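PDB 6MLT: hemolysin-related protein from Vibrio cholerae serotype O1, which is a secreted biofilm matrix protein that binds calcium and sodium ions and probably binds carbohydrate and helps biofilms of the bacterium adhere. Local coordinates for residues D95-P100 and R144-I149; H179-S184 and N218-F223; E249-A254 and R265-S270. All blocks are in the same frame, centred on the assembly; numbering follows the deposited sequence.

Interaction 1 (D95-P100 and R144-I149); sequences DARYAP and RSVGDI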
ATOM      1  N   ASP A  95      26.708   2.973  -1.675  1.00 17.67           N
ATOM      2  CA  ASP A  95      26.530   2.378  -2.987  1.00 20.52           C
ATOM      3  C   ASP A  95      25.619   3.267  -3.827  1.00 15.83           C
ATOM      4  O   ASP A  95      24.638   3.826  -3.332  1.00 16.82           O
ATOM      5  CB  ASP A  95      25.950   0.975  -2.890  1.00 21.49           C
ATOM      6  CG  ASP A  95      26.129   0.202  -4.183  1.00 23.38           C
ATOM      7  OD1 ASP A  95      27.238  -0.327  -4.403  1.00 23.29           O
ATOM      8  OD2 ASP A  95      25.182   0.167  -4.997  1.00 22.65           O
ATOM      9  N   ALA A  96      25.975   3.431  -5.097  1.00 17.19           N
ATOM     10  CA  ALA A  96      25.262   4.341  -5.982  1.00 17.73           C
ATOM     11  C   ALA A  96      24.089   3.684  -6.695  1.00 18.47           C
ATOM     12  O   ALA A  96      23.343   4.377  -7.392  1.00 19.26           O
ATOM     13  CB  ALA A  96      26.228   4.930  -7.018  1.00 19.63           C
ATOM     14  N   ARG A  97      23.895   2.372  -6.527  1.00 18.55           N
ATOM     15  CA  ARG A  97      22.840   1.653  -7.230  1.00 16.78           C
ATOM     16  C   ARG A  97      21.563   1.500  -6.419  1.00 16.86           C
ATOM     17  O   ARG A  97      20.511   1.219  -7.003  1.00 16.94           O
ATOM     18  CB  ARG A  97      23.332   0.257  -7.638  1.00 18.50           C
ATOM     19  CG  ARG A  97      24.537   0.276  -8.569  1.00 19.15           C
ATOM     20  CD  ARG A  97      25.217  -1.080  -8.640  1.00 22.13           C
ATOM     21  NE  ARG A  97      25.951  -1.368  -7.414  1.00 21.93           N
ATOM     22  CZ  ARG A  97      26.804  -2.374  -7.272  1.00 25.32           C
ATOM     23  NH1 ARG A  97      27.029  -3.207  -8.281  1.00 26.71           N
ATOM     24  NH2 ARG A  97      27.435  -2.543  -6.120  1.00 25.67           N
ATOM     25  N   TYR A  98      21.627   1.667  -5.102  1.00 18.67           N
ATOM     26  CA  TYR A  98      20.477   1.487  -4.229  1.00 18.45           C
ATOM     27  C   TYR A  98      20.209   2.773  -3.464  1.00 16.94           C
ATOM     28  O   TYR A  98      21.135   3.397  -2.934  1.00 17.32           O
ATOM     29  CB  TYR A  98      20.701   0.335  -3.245  1.00 17.16           C
ATOM     30  CG  TYR A  98      20.838  -1.026  -3.897  1.00 16.84           C
ATOM     31  CD1 TYR A  98      19.724  -1.824  -4.126  1.00 17.77           C
ATOM     32  CD2 TYR A  98      22.087  -1.518  -4.269  1.00 18.42           C
ATOM     33  CE1 TYR A  98      19.845  -3.073  -4.709  1.00 19.22           C
ATOM     34  CE2 TYR A  98      22.220  -2.768  -4.855  1.00 19.14           C
ATOM     35  CZ  TYR A  98      21.091  -3.539  -5.071  1.00 19.12           C
ATOM     36  OH  TYR A  98      21.197  -4.777  -5.652  1.00 18.66           O
ATOM     37  N   ALA A  99      18.949   3.169  -3.409  1.00 17.21           N
ATOM     38  CA  ALA A  99      18.596   4.327  -2.614  1.00 17.45           C
ATOM     39  C   ALA A  99      18.840   4.028  -1.138  1.00 18.68           C
ATOM     40  O   ALA A  99      18.562   2.919  -0.674  1.00 17.69           O
ATOM     41  CB  ALA A  99      17.133   4.707  -2.824  1.00 19.52           C
ATOM     42  N   PRO A 100      19.359   4.985  -0.378  1.00 17.69           N
ATOM     43  CA  PRO A 100      19.375   4.826   1.081  1.00 19.39           C
ATOM     44  C   PRO A 100      17.968   4.896   1.648  1.00 18.23           C
ATOM     45  O   PRO A 100      16.999   5.015   0.893  1.00 17.10           O
ATOM     46  CB  PRO A 100      20.247   5.996   1.563  1.00 22.27           C
ATOM     47  CG  PRO A 100      20.224   6.982   0.478  1.00 28.73           C
ATOM     48  CD  PRO A 100      19.974   6.251  -0.810  1.00 24.49           C
ATOM     49  N   ARG A 144      27.960  -8.690  -1.265  1.00 17.96           N
ATOM     50  CA  ARG A 144      26.917  -9.452  -0.586  1.00 19.17           C
ATOM     51  C   ARG A 144      26.251  -8.680   0.550  1.00 17.68           C
ATOM     52  O   ARG A 144      25.237  -9.148   1.083  1.00 18.73           O
ATOM     53  CB  ARG A 144      27.496 -10.756  -0.040  1.00 19.53           C
ATOM     54  N   SER A 145      26.773  -7.511   0.919  1.00 17.91           N
ATOM     55  CA  SER A 145      26.210  -6.707   2.000  1.00 17.54           C
ATOM     56  C   SER A 145      25.503  -5.456   1.496  1.00 19.13           C
ATOM     57  O   SER A 145      25.141  -4.594   2.302  1.00 20.03           O
ATOM     58  CB  SER A 145      27.309  -6.312   2.988  1.00 19.91           C
ATOM     59  OG  SER A 145      28.181  -5.331   2.428  1.00 20.00           O
ATOM     60  N   VAL A 146      25.298  -5.341   0.189  1.00 15.83           N
ATOM     61  CA  VAL A 146      24.774  -4.136  -0.437  1.00 17.16           C
ATOM     62  C   VAL A 146      23.436  -4.461  -1.087  1.00 17.54           C
ATOM     63  O   VAL A 146      23.342  -5.381  -1.907  1.00 17.90           O
ATOM     64  CB  VAL A 146      25.760  -3.572  -1.477  1.00 20.58           C
ATOM     65  CG1 VAL A 146      25.146  -2.416  -2.249  1.00 27.33           C
ATOM     66  CG2 VAL A 146      27.048  -3.129  -0.789  1.00 21.91           C
ATOM     67  N   GLY A 147      22.417  -3.691  -0.737  1.00 17.19           N
ATOM     68  CA  GLY A 147      21.131  -3.812  -1.392  1.00 15.91           C
ATOM     69  C   GLY A 147      20.165  -2.783  -0.857  1.00 16.12           C
ATOM     70  O   GLY A 147      20.567  -1.773  -0.275  1.00 17.94           O
ATOM     71  N   ASP A 148      18.880  -3.044  -1.055  1.00 17.11           N
ATOM     72  CA  ASP A 148      17.868  -2.151  -0.524  1.00 18.40           C
ATOM     73  C   ASP A 148      17.867  -2.203   0.997  1.00 19.10           C
ATOM     74  O   ASP A 148      18.256  -3.201   1.616  1.00 18.57           O
ATOM     75  CB  ASP A 148      16.488  -2.523  -1.067  1.00 23.49           C
ATOM     76  CG  ASP A 148      15.415  -1.491  -0.723  1.00 28.78           C
ATOM     77  OD1 ASP A 148      15.772  -0.324  -0.445  1.00 26.75           O
ATOM     78  OD2 ASP A 148      14.212  -1.848  -0.732  1.00 26.10           O
ATOM     79  N   ILE A 149      17.450  -1.095   1.600  1.00 15.52           N
ATOM     80  CA  ILE A 149      17.262  -0.998   3.039  1.00 17.11           C
ATOM     81  C   ILE A 149      15.840  -0.522   3.291  1.00 18.26           C
ATOM     82  O   ILE A 149      15.397   0.464   2.690  1.00 18.13           O
ATOM     83  CB  ILE A 149      18.281  -0.040   3.682  1.00 18.88           C
ATOM     84  CG1 ILE A 149      19.698  -0.595   3.499  1.00 21.82           C
ATOM     85  CG2 ILE A 149      17.962   0.164   5.149  1.00 17.81           C
ATOM     86  CD1 ILE A 149      20.794   0.333   3.962  1.00 26.08           C
TER
HETATM   87  O   HOH W   1      20.231   0.890   0.649  1.00 20.39           O
HETATM   88  O   HOH W   2      17.325   1.000  -2.070  1.00 20.55           O
HETATM   89  O   HOH W   3      15.526   2.509   0.464  1.00 15.08           O
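Y98 lays one face of its ring on the backbone of G147. G147 CA sits 3.5 Å from the ring centroid, almost on the ring normal, as a CH-pi contact. With CG beside the backbone N (chi1 -64°) and chi2 near -90°, the ring stands broadside to the G147 chain. V146 CG1 comes up obliquely, 3.8 Å from Y98 CD2. CG1 is anti to the backbone N (chi1 173°), and this same methyl also meets the D95 carboxylate, 3.4 Å from D95 CG. That carboxylate is fixed within its own segment. R97 grips it side-on, with NH2 2.8 Å from D95 OD1 and NE 3.0 Å from D95 OD2. OD2 also accepts from the backbone N of R97, which closes an Asx turn. No direct hydrogen bond joins the segments. One water bridges them instead, donating to A99 O (2.9 Å) and G147 O (2.8 Å). Two more waters lie between D148 OD1 and the carbonyls of A99 and P100. W521 also meets the Y98 ring. The chemistry implies two adjoining loops of a beta-propeller joined by an aromatic face, one methyl and bridging water, with D95 and R97 paired inside one loop and D148 reached through water.

Interaction 2 (H179-S184 and N218-F223); sequences HDWAPS and NDTVWF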
ATOM      1  N   HIS A 179      21.199 -13.331   6.693  1.00 17.98           N
ATOM      2  CA  HIS A 179      20.728 -14.139   5.575  1.00 18.26           C
ATOM      3  C   HIS A 179      21.592 -13.855   4.355  1.00 18.92           C
ATOM      4  O   HIS A 179      22.314 -12.852   4.290  1.00 17.06           O
ATOM      5  CB  HIS A 179      19.228 -13.914   5.272  1.00 17.75           C
ATOM      6  CG  HIS A 179      18.848 -12.490   4.985  1.00 20.45           C
ATOM      7  ND1 HIS A 179      19.230 -11.828   3.837  1.00 20.84           N
ATOM      8  CD2 HIS A 179      18.087 -11.615   5.685  1.00 21.55           C
ATOM      9  CE1 HIS A 179      18.736 -10.602   3.850  1.00 19.79           C
ATOM     10  NE2 HIS A 179      18.037 -10.447   4.962  1.00 20.52           N
ATOM     11  N   ASP A 180      21.534 -14.784   3.403  1.00 19.30           N
ATOM     12  CA  ASP A 180      22.220 -14.639   2.128  1.00 24.67           C
ATOM     13  C   ASP A 180      21.781 -13.357   1.430  1.00 20.25           C
ATOM     14  O   ASP A 180      20.687 -12.837   1.656  1.00 17.66           O
ATOM     15  CB  ASP A 180      21.926 -15.826   1.211  1.00 41.59           C
ATOM     16  CG  ASP A 180      22.565 -17.116   1.688  1.00 60.96           C
ATOM     17  OD1 ASP A 180      23.627 -17.050   2.342  1.00 68.23           O
ATOM     18  OD2 ASP A 180      22.009 -18.196   1.399  1.00 67.88           O
ATOM     19  N   TRP A 181      22.640 -12.871   0.539  1.00 18.80           N
ATOM     20  CA  TRP A 181      22.387 -11.610  -0.146  1.00 17.59           C
ATOM     21  C   TRP A 181      20.987 -11.558  -0.738  1.00 17.32           C
ATOM     22  O   TRP A 181      20.552 -12.473  -1.448  1.00 17.55           O
ATOM     23  CB  TRP A 181      23.414 -11.398  -1.250  1.00 19.31           C
ATOM     24  CG  TRP A 181      23.108 -10.191  -2.084  1.00 17.83           C
ATOM     25  CD1 TRP A 181      23.283  -8.890  -1.729  1.00 19.19           C
ATOM     26  CD2 TRP A 181      22.563 -10.177  -3.404  1.00 17.23           C
ATOM     27  NE1 TRP A 181      22.889  -8.061  -2.751  1.00 18.65           N
ATOM     28  CE2 TRP A 181      22.439  -8.828  -3.791  1.00 17.78           C
ATOM     29  CE3 TRP A 181      22.171 -11.173  -4.304  1.00 19.50           C
ATOM     30  CZ2 TRP A 181      21.946  -8.452  -5.035  1.00 16.18           C
ATOM     31  CZ3 TRP A 181      21.684 -10.799  -5.533  1.00 18.30           C
ATOM     32  CH2 TRP A 181      21.570  -9.448  -5.888  1.00 16.80           C
ATOM     33  N   ALA A 182      20.294 -10.462  -0.456  1.00 16.62           N
ATOM     34  CA  ALA A 182      18.981 -10.210  -1.030  1.00 18.03           C
ATOM     35  C   ALA A 182      18.921  -8.759  -1.495  1.00 17.88           C
ATOM     36  O   ALA A 182      19.103  -7.849  -0.674  1.00 17.95           O
ATOM     37  CB  ALA A 182      17.877 -10.500  -0.012  1.00 20.13           C
ATOM     38  N   PRO A 183      18.691  -8.482  -2.780  1.00 15.10           N
ATOM     39  CA  PRO A 183      18.593  -7.074  -3.194  1.00 15.50           C
ATOM     40  C   PRO A 183      17.437  -6.348  -2.540  1.00 17.44           C
ATOM     41  O   PRO A 183      17.495  -5.120  -2.399  1.00 17.39           O
ATOM     42  CB  PRO A 183      18.427  -7.150  -4.721  1.00 17.90           C
ATOM     43  CG  PRO A 183      17.964  -8.538  -5.010  1.00 18.20           C
ATOM     44  CD  PRO A 183      18.548  -9.410  -3.916  1.00 17.43           C
ATOM     45  N   SER A 184      16.403  -7.074  -2.116  1.00 14.85           N
ATOM     46  CA  SER A 184      15.179  -6.497  -1.589  1.00 18.26           C
ATOM     47  C   SER A 184      14.700  -7.242  -0.354  1.00 18.41           C
ATOM     48  O   SER A 184      14.621  -8.476  -0.355  1.00 18.55           O
ATOM     49  CB  SER A 184      14.058  -6.547  -2.635  1.00 23.13           C
ATOM     50  OG  SER A 184      12.821  -6.213  -2.038  1.00 22.03           O
ATOM     51  N   ASN A 218      13.514 -19.351 -10.459  1.00 27.48           N
ATOM     52  CA  ASN A 218      14.600 -19.755 -11.338  1.00 28.38           C
ATOM     53  C   ASN A 218      15.812 -18.830 -11.260  1.00 25.59           C
ATOM     54  O   ASN A 218      16.836 -19.120 -11.889  1.00 25.02           O
ATOM     55  CB  ASN A 218      14.075 -19.830 -12.776  1.00 31.64           C
ATOM     56  CG  ASN A 218      12.897 -20.788 -12.912  1.00 34.94           C
ATOM     57  OD1 ASN A 218      11.815 -20.424 -13.393  1.00 34.50           O
ATOM     58  ND2 ASN A 218      13.102 -22.013 -12.474  1.00 31.93           N
ATOM     59  N   ASP A 219      15.719 -17.739 -10.508  1.00 22.49           N
ATOM     60  CA  ASP A 219      16.821 -16.803 -10.312  1.00 21.09           C
ATOM     61  C   ASP A 219      16.456 -15.958  -9.100  1.00 19.79           C
ATOM     62  O   ASP A 219      15.397 -16.145  -8.492  1.00 19.11           O
ATOM     63  CB  ASP A 219      17.055 -15.941 -11.564  1.00 19.93           C
ATOM     64  CG  ASP A 219      18.507 -15.459 -11.715  1.00 25.30           C
ATOM     65  OD1 ASP A 219      19.253 -15.379 -10.710  1.00 23.70           O
ATOM     66  OD2 ASP A 219      18.895 -15.138 -12.859  1.00 26.31           O
ATOM     67  N   THR A 220      17.333 -15.019  -8.760  1.00 20.03           N
ATOM     68  CA  THR A 220      17.130 -14.156  -7.599  1.00 19.68           C
ATOM     69  C   THR A 220      15.781 -13.453  -7.675  1.00 16.92           C
ATOM     70  O   THR A 220      15.412 -12.907  -8.716  1.00 17.18           O
ATOM     71  CB  THR A 220      18.253 -13.114  -7.529  1.00 20.81           C
ATOM     72  OG1 THR A 220      19.520 -13.779  -7.467  1.00 21.12           O
ATOM     73  CG2 THR A 220      18.100 -12.210  -6.310  1.00 22.03           C
ATOM     74  N   VAL A 221      15.060 -13.448  -6.554  1.00 14.63           N
ATOM     75  CA  VAL A 221      13.828 -12.679  -6.426  1.00 16.56           C
ATOM     76  C   VAL A 221      14.201 -11.278  -5.963  1.00 16.21           C
ATOM     77  O   VAL A 221      14.855 -11.111  -4.925  1.00 17.32           O
ATOM     78  CB  VAL A 221      12.850 -13.339  -5.442  1.00 17.02           C
ATOM     79  CG1 VAL A 221      11.594 -12.506  -5.307  1.00 17.35           C
ATOM     80  CG2 VAL A 221      12.505 -14.755  -5.890  1.00 20.35           C
ATOM     81  N   TRP A 222      13.787 -10.278  -6.725  1.00 15.02           N
ATOM     82  CA  TRP A 222      14.135  -8.887  -6.463  1.00 16.97           C
ATOM     83  C   TRP A 222      12.986  -8.238  -5.686  1.00 16.10           C
ATOM     84  O   TRP A 222      12.554  -8.825  -4.687  1.00 17.42           O
ATOM     85  CB  TRP A 222      14.510  -8.206  -7.779  1.00 17.43           C
ATOM     86  CG  TRP A 222      15.932  -8.451  -8.173  1.00 16.13           C
ATOM     87  CD1 TRP A 222      16.490  -9.639  -8.538  1.00 15.42           C
ATOM     88  CD2 TRP A 222      16.979  -7.475  -8.241  1.00 14.74           C
ATOM     89  NE1 TRP A 222      17.821  -9.464  -8.828  1.00 17.43           N
ATOM     90  CE2 TRP A 222      18.144  -8.143  -8.659  1.00 15.83           C
ATOM     91  CE3 TRP A 222      17.041  -6.102  -7.988  1.00 16.59           C
ATOM     92  CZ2 TRP A 222      19.361  -7.487  -8.830  1.00 18.48           C
ATOM     93  CZ3 TRP A 222      18.252  -5.449  -8.165  1.00 20.88           C
ATOM     94  CH2 TRP A 222      19.391  -6.140  -8.578  1.00 21.04           C
ATOM     95  N   PHE A 223      12.467  -7.084  -6.091  1.00 15.59           N
ATOM     96  CA  PHE A 223      11.588  -6.315  -5.232  1.00 15.84           C
ATOM     97  C   PHE A 223      10.184  -6.898  -5.211  1.00 18.60           C
ATOM     98  O   PHE A 223       9.735  -7.566  -6.151  1.00 19.34           O
ATOM     99  CB  PHE A 223      11.562  -4.856  -5.684  1.00 15.75           C
ATOM    100  CG  PHE A 223      12.895  -4.175  -5.548  1.00 14.82           C
ATOM    101  CD1 PHE A 223      13.316  -3.707  -4.316  1.00 18.59           C
ATOM    102  CD2 PHE A 223      13.738  -4.030  -6.636  1.00 15.29           C
ATOM    103  CE1 PHE A 223      14.553  -3.097  -4.179  1.00 18.32           C
ATOM    104  CE2 PHE A 223      14.976  -3.422  -6.497  1.00 18.51           C
ATOM    105  CZ  PHE A 223      15.376  -2.955  -5.266  1.00 17.98           C
TER
HETATM  106  O   HOH W   4      15.695  -9.877  -2.682  1.00 15.83           O
HETATM  107  O   HOH W   5      12.538 -10.292  -2.335  1.00 19.06           O
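P183 CG presses on one face of the W222 indole. This CH-pi contact puts P183 CG 3.6 Å from the centroid of the five-membered ring, 12° off its normal. P183 CB lies over the six-membered part of the same indole, 3.7 Å from W222 CE3. The two side chains cross at about a right angle. P183 CD sits over a face of W181, toward the rim of that ring. The proline is therefore wedged between two tryptophans.

The indoles also meet each other, but loosely. W222 CZ2 comes to the edge of the W181 ring, 4.2 Å from W181 CH2. T220 CG2 fills the angle beside them. With OG1 beside the backbone N (chi1 -58°), the CG2 methyl is the branch that reaches P183 CD at 3.7 Å and W181 CZ3 at 3.9 Å.

S184 packs against F223 through both CB and OG. Its CB is 3.4 Å from F223 CD1, oblique to the phenyl ring. F223 and W222 both also meet W521.

The polar contact runs through water. One water accepts from S184 N at 2.9 Å and lies 2.7 Å from V221 O, to which it can donate. Another lies near W222 O and reaches S184 O weakly. No direct hydrogen bond crosses between the segments.

Both segments are loops leading into the first strand of a four-stranded sheet, 185-188 and 224-227, as between blades of a beta-propeller. The chemistry implies a join that depends on ring faces and shape. Its polar part is slighter: one water links S184 N and V221 O, and the second water's link to S184 O is weak.

Interaction 3 (E249-A254 and R265-S270); sequences ENSEIA and RVNNLS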
ATOM      1  N   GLU A 249      13.727 -17.244 -19.946  1.00 21.51           N
ATOM      2  CA  GLU A 249      12.857 -18.298 -19.440  1.00 25.19           C
ATOM      3  C   GLU A 249      12.850 -18.358 -17.919  1.00 22.88           C
ATOM      4  O   GLU A 249      11.968 -19.000 -17.338  1.00 22.19           O
ATOM      5  CB  GLU A 249      13.288 -19.655 -20.011  1.00 29.52           C
ATOM      6  CG  GLU A 249      14.648 -20.170 -19.523  1.00 36.50           C
ATOM      7  CD  GLU A 249      15.843 -19.581 -20.280  1.00 37.40           C
ATOM      8  OE1 GLU A 249      15.663 -18.614 -21.056  1.00 32.17           O
ATOM      9  OE2 GLU A 249      16.972 -20.093 -20.096  1.00 35.90           O
ATOM     10  N   ASN A 250      13.822 -17.724 -17.265  1.00 22.49           N
ATOM     11  CA  ASN A 250      13.915 -17.713 -15.812  1.00 21.48           C
ATOM     12  C   ASN A 250      13.246 -16.503 -15.171  1.00 18.95           C
ATOM     13  O   ASN A 250      13.147 -16.453 -13.938  1.00 17.63           O
ATOM     14  CB  ASN A 250      15.387 -17.758 -15.378  1.00 21.39           C
ATOM     15  CG  ASN A 250      16.032 -19.099 -15.669  1.00 24.98           C
ATOM     16  OD1 ASN A 250      15.345 -20.068 -15.975  1.00 23.26           O
ATOM     17  ND2 ASN A 250      17.355 -19.164 -15.559  1.00 28.96           N
ATOM     18  N   SER A 251      12.792 -15.533 -15.959  1.00 17.26           N
ATOM     19  CA  SER A 251      12.143 -14.363 -15.396  1.00 16.48           C
ATOM     20  C   SER A 251      10.668 -14.650 -15.144  1.00 18.11           C
ATOM     21  O   SER A 251      10.083 -15.573 -15.718  1.00 19.20           O
ATOM     22  CB  SER A 251      12.290 -13.157 -16.327  1.00 17.63           C
ATOM     23  OG  SER A 251      11.585 -13.343 -17.546  1.00 18.29           O
ATOM     24  N   GLU A 252      10.072 -13.850 -14.264  1.00 16.99           N
ATOM     25  CA  GLU A 252       8.643 -13.970 -14.025  1.00 19.80           C
ATOM     26  C   GLU A 252       8.161 -12.800 -13.184  1.00 19.47           C
ATOM     27  O   GLU A 252       8.948 -12.073 -12.567  1.00 19.80           O
ATOM     28  CB  GLU A 252       8.294 -15.290 -13.331  1.00 21.50           C
ATOM     29  CG  GLU A 252       8.799 -15.408 -11.902  1.00 22.41           C
ATOM     30  CD  GLU A 252       8.399 -16.729 -11.267  1.00 28.88           C
ATOM     31  OE1 GLU A 252       9.156 -17.714 -11.395  1.00 30.65           O
ATOM     32  OE2 GLU A 252       7.308 -16.787 -10.662  1.00 30.88           O
ATOM     33  N   ILE A 253       6.847 -12.615 -13.209  1.00 21.36           N
ATOM     34  CA  ILE A 253       6.123 -11.846 -12.208  1.00 21.16           C
ATOM     35  C   ILE A 253       5.094 -12.785 -11.602  1.00 20.64           C
ATOM     36  O   ILE A 253       4.489 -13.595 -12.314  1.00 19.29           O
ATOM     37  CB  ILE A 253       5.445 -10.594 -12.800  1.00 25.44           C
ATOM     38  CG1 ILE A 253       4.717  -9.836 -11.690  1.00 33.43           C
ATOM     39  CG2 ILE A 253       4.472 -10.980 -13.909  1.00 24.86           C
ATOM     40  CD1 ILE A 253       4.745  -8.351 -11.848  1.00 36.84           C
ATOM     41  N   ALA A 254       4.916 -12.707 -10.289  1.00 20.19           N
ATOM     42  CA  ALA A 254       4.036 -13.654  -9.625  1.00 18.64           C
ATOM     43  C   ALA A 254       3.337 -12.972  -8.463  1.00 22.35           C
ATOM     44  O   ALA A 254       3.859 -12.030  -7.861  1.00 23.15           O
ATOM     45  CB  ALA A 254       4.802 -14.887  -9.133  1.00 22.26           C
ATOM     46  N   ARG A 265       1.149 -16.662 -11.868  1.00 21.98           N
ATOM     47  CA  ARG A 265       2.476 -16.230 -12.277  1.00 22.58           C
ATOM     48  C   ARG A 265       2.523 -16.164 -13.795  1.00 22.33           C
ATOM     49  O   ARG A 265       1.762 -16.845 -14.488  1.00 23.76           O
ATOM     50  CB  ARG A 265       3.570 -17.166 -11.750  1.00 25.81           C
ATOM     51  CG  ARG A 265       3.570 -18.547 -12.373  1.00 31.30           C
ATOM     52  CD  ARG A 265       4.664 -19.437 -11.793  1.00 37.25           C
ATOM     53  NE  ARG A 265       6.009 -19.058 -12.234  1.00 39.18           N
ATOM     54  CZ  ARG A 265       6.516 -19.338 -13.433  1.00 41.87           C
ATOM     55  NH1 ARG A 265       5.794 -19.983 -14.339  1.00 50.31           N
ATOM     56  NH2 ARG A 265       7.751 -18.967 -13.734  1.00 35.29           N
ATOM     57  N   VAL A 266       3.418 -15.325 -14.302  1.00 21.67           N
ATOM     58  CA  VAL A 266       3.583 -15.118 -15.733  1.00 22.49           C
ATOM     59  C   VAL A 266       5.068 -15.128 -16.058  1.00 21.02           C
ATOM     60  O   VAL A 266       5.852 -14.409 -15.430  1.00 19.63           O
ATOM     61  CB  VAL A 266       2.943 -13.793 -16.193  1.00 24.45           C
ATOM     62  CG1 VAL A 266       3.301 -13.494 -17.649  1.00 27.01           C
ATOM     63  CG2 VAL A 266       1.416 -13.855 -16.031  1.00 27.47           C
ATOM     64  N   ASN A 267       5.454 -15.945 -17.031  1.00 21.60           N
ATOM     65  CA  ASN A 267       6.729 -15.806 -17.718  1.00 21.36           C
ATOM     66  C   ASN A 267       6.403 -15.311 -19.117  1.00 24.63           C
ATOM     67  O   ASN A 267       5.613 -15.942 -19.826  1.00 24.70           O
ATOM     68  CB  ASN A 267       7.500 -17.123 -17.772  1.00 20.19           C
ATOM     69  CG  ASN A 267       8.666 -17.062 -18.733  1.00 24.00           C
ATOM     70  OD1 ASN A 267       8.602 -17.604 -19.835  1.00 24.43           O
ATOM     71  ND2 ASN A 267       9.718 -16.354 -18.343  1.00 20.87           N
ATOM     72  N   ASN A 268       6.976 -14.176 -19.497  1.00 20.45           N
ATOM     73  CA  ASN A 268       6.597 -13.495 -20.732  1.00 20.07           C
ATOM     74  C   ASN A 268       7.840 -13.304 -21.596  1.00 20.79           C
ATOM     75  O   ASN A 268       8.605 -12.355 -21.397  1.00 19.86           O
ATOM     76  CB  ASN A 268       5.930 -12.162 -20.432  1.00 19.10           C
ATOM     77  CG  ASN A 268       5.468 -11.461 -21.689  1.00 21.15           C
ATOM     78  OD1 ASN A 268       5.593 -11.999 -22.793  1.00 22.25           O
ATOM     79  ND2 ASN A 268       4.924 -10.265 -21.534  1.00 22.31           N
ATOM     80  N   LEU A 269       8.024 -14.195 -22.575  1.00 20.62           N
ATOM     81  CA  LEU A 269       9.206 -14.129 -23.426  1.00 19.89           C
ATOM     82  C   LEU A 269       9.169 -12.941 -24.380  1.00 21.05           C
ATOM     83  O   LEU A 269      10.228 -12.518 -24.856  1.00 22.43           O
ATOM     84  CB  LEU A 269       9.359 -15.435 -24.210  1.00 20.92           C
ATOM     85  CG  LEU A 269       9.604 -16.678 -23.344  1.00 23.15           C
ATOM     86  CD1 LEU A 269       9.636 -17.934 -24.203  1.00 28.21           C
ATOM     87  CD2 LEU A 269      10.895 -16.561 -22.540  1.00 23.64           C
ATOM     88  N   SER A 270       7.983 -12.394 -24.670  1.00 21.02           N
ATOM     89  CA  SER A 270       7.880 -11.182 -25.472  1.00 22.00           C
ATOM     90  C   SER A 270       8.231  -9.921 -24.688  1.00 22.25           C
ATOM     91  O   SER A 270       8.392  -8.859 -25.299  1.00 20.36           O
ATOM     92  CB  SER A 270       6.468 -11.053 -26.050  1.00 29.63           C
ATOM     93  OG  SER A 270       5.543 -10.666 -25.046  1.00 35.72           O
TER
HETATM   94  O   HOH W   6       8.732 -12.931 -17.587  1.00 19.84           O
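E252 OE2 is gripped by two groups. It accepts from R265 NE at 3.1 Å, and it is hydrogen-bonded to the hydroxyl of Y215. R265 NH2 donates to the other oxygen, E252 OE1, at 3.0 Å. The arginine thus holds the carboxylate side-on, one nitrogen to each oxygen, in a salt bridge. The two planes are steeply turned, 77° apart, and both nitrogens come from above the carboxylate plane. The bend of R265 at chi3 (-72°) folds its guanidinium back over E252, whose chain is extended beyond CG.

The backbones pair as an antiparallel hairpin. I253 and V266 form the hydrogen-bonded pair: V266 N donates to I253 O at 2.8 Å and I253 N donates to V266 O at 3.0 Å. A254 and R265 form the next, non-hydrogen-bonded pair, with their CB atoms 3.7 Å apart. On the other face of the sheet I253 CG2 packs beside V266 CB, the two side chains pointing the same way.

Past the strands, side chains take over. N267 ND2 donates to S251 O at 2.8 Å and also to the carbonyl of P248. One water donates to S251 OG and accepts from N268 N, while S251 OG is also hydrogen-bonded to P248 O.

This hairpin forms the outer half of a four-stranded antiparallel sheet. Strand 236-241 lies along 252-256, with V239 and V241 touching A254 and E252. Strand 262-266 is the outermost. I253 and V266 face the neighbouring sheet, where they touch strands 443-448 and 452-457.

The three contacts follow in series along the chain. Interactions 1 and 2 are direct neighbours, their centres 12 Å apart. D148 N lies 2.8 Å from P183 O and V146 O lies 2.8 Å from W181 NE1, both probable hydrogen bonds. So 144-149 meets 95-100 on one side and 179-184 on another. Interaction 3 is more loosely connected. Its centre is 16 Å from that of interaction 2, and N218 CB touches N250 OD1 at 3.5 Å. Interactions 1 and 3 do not touch; their nearest atoms are about 16 Å apart. Interactions 1 and 2 join loops between sheets, whereas interaction 3 lies within one sheet. All three lie away from the calcium and sodium sites.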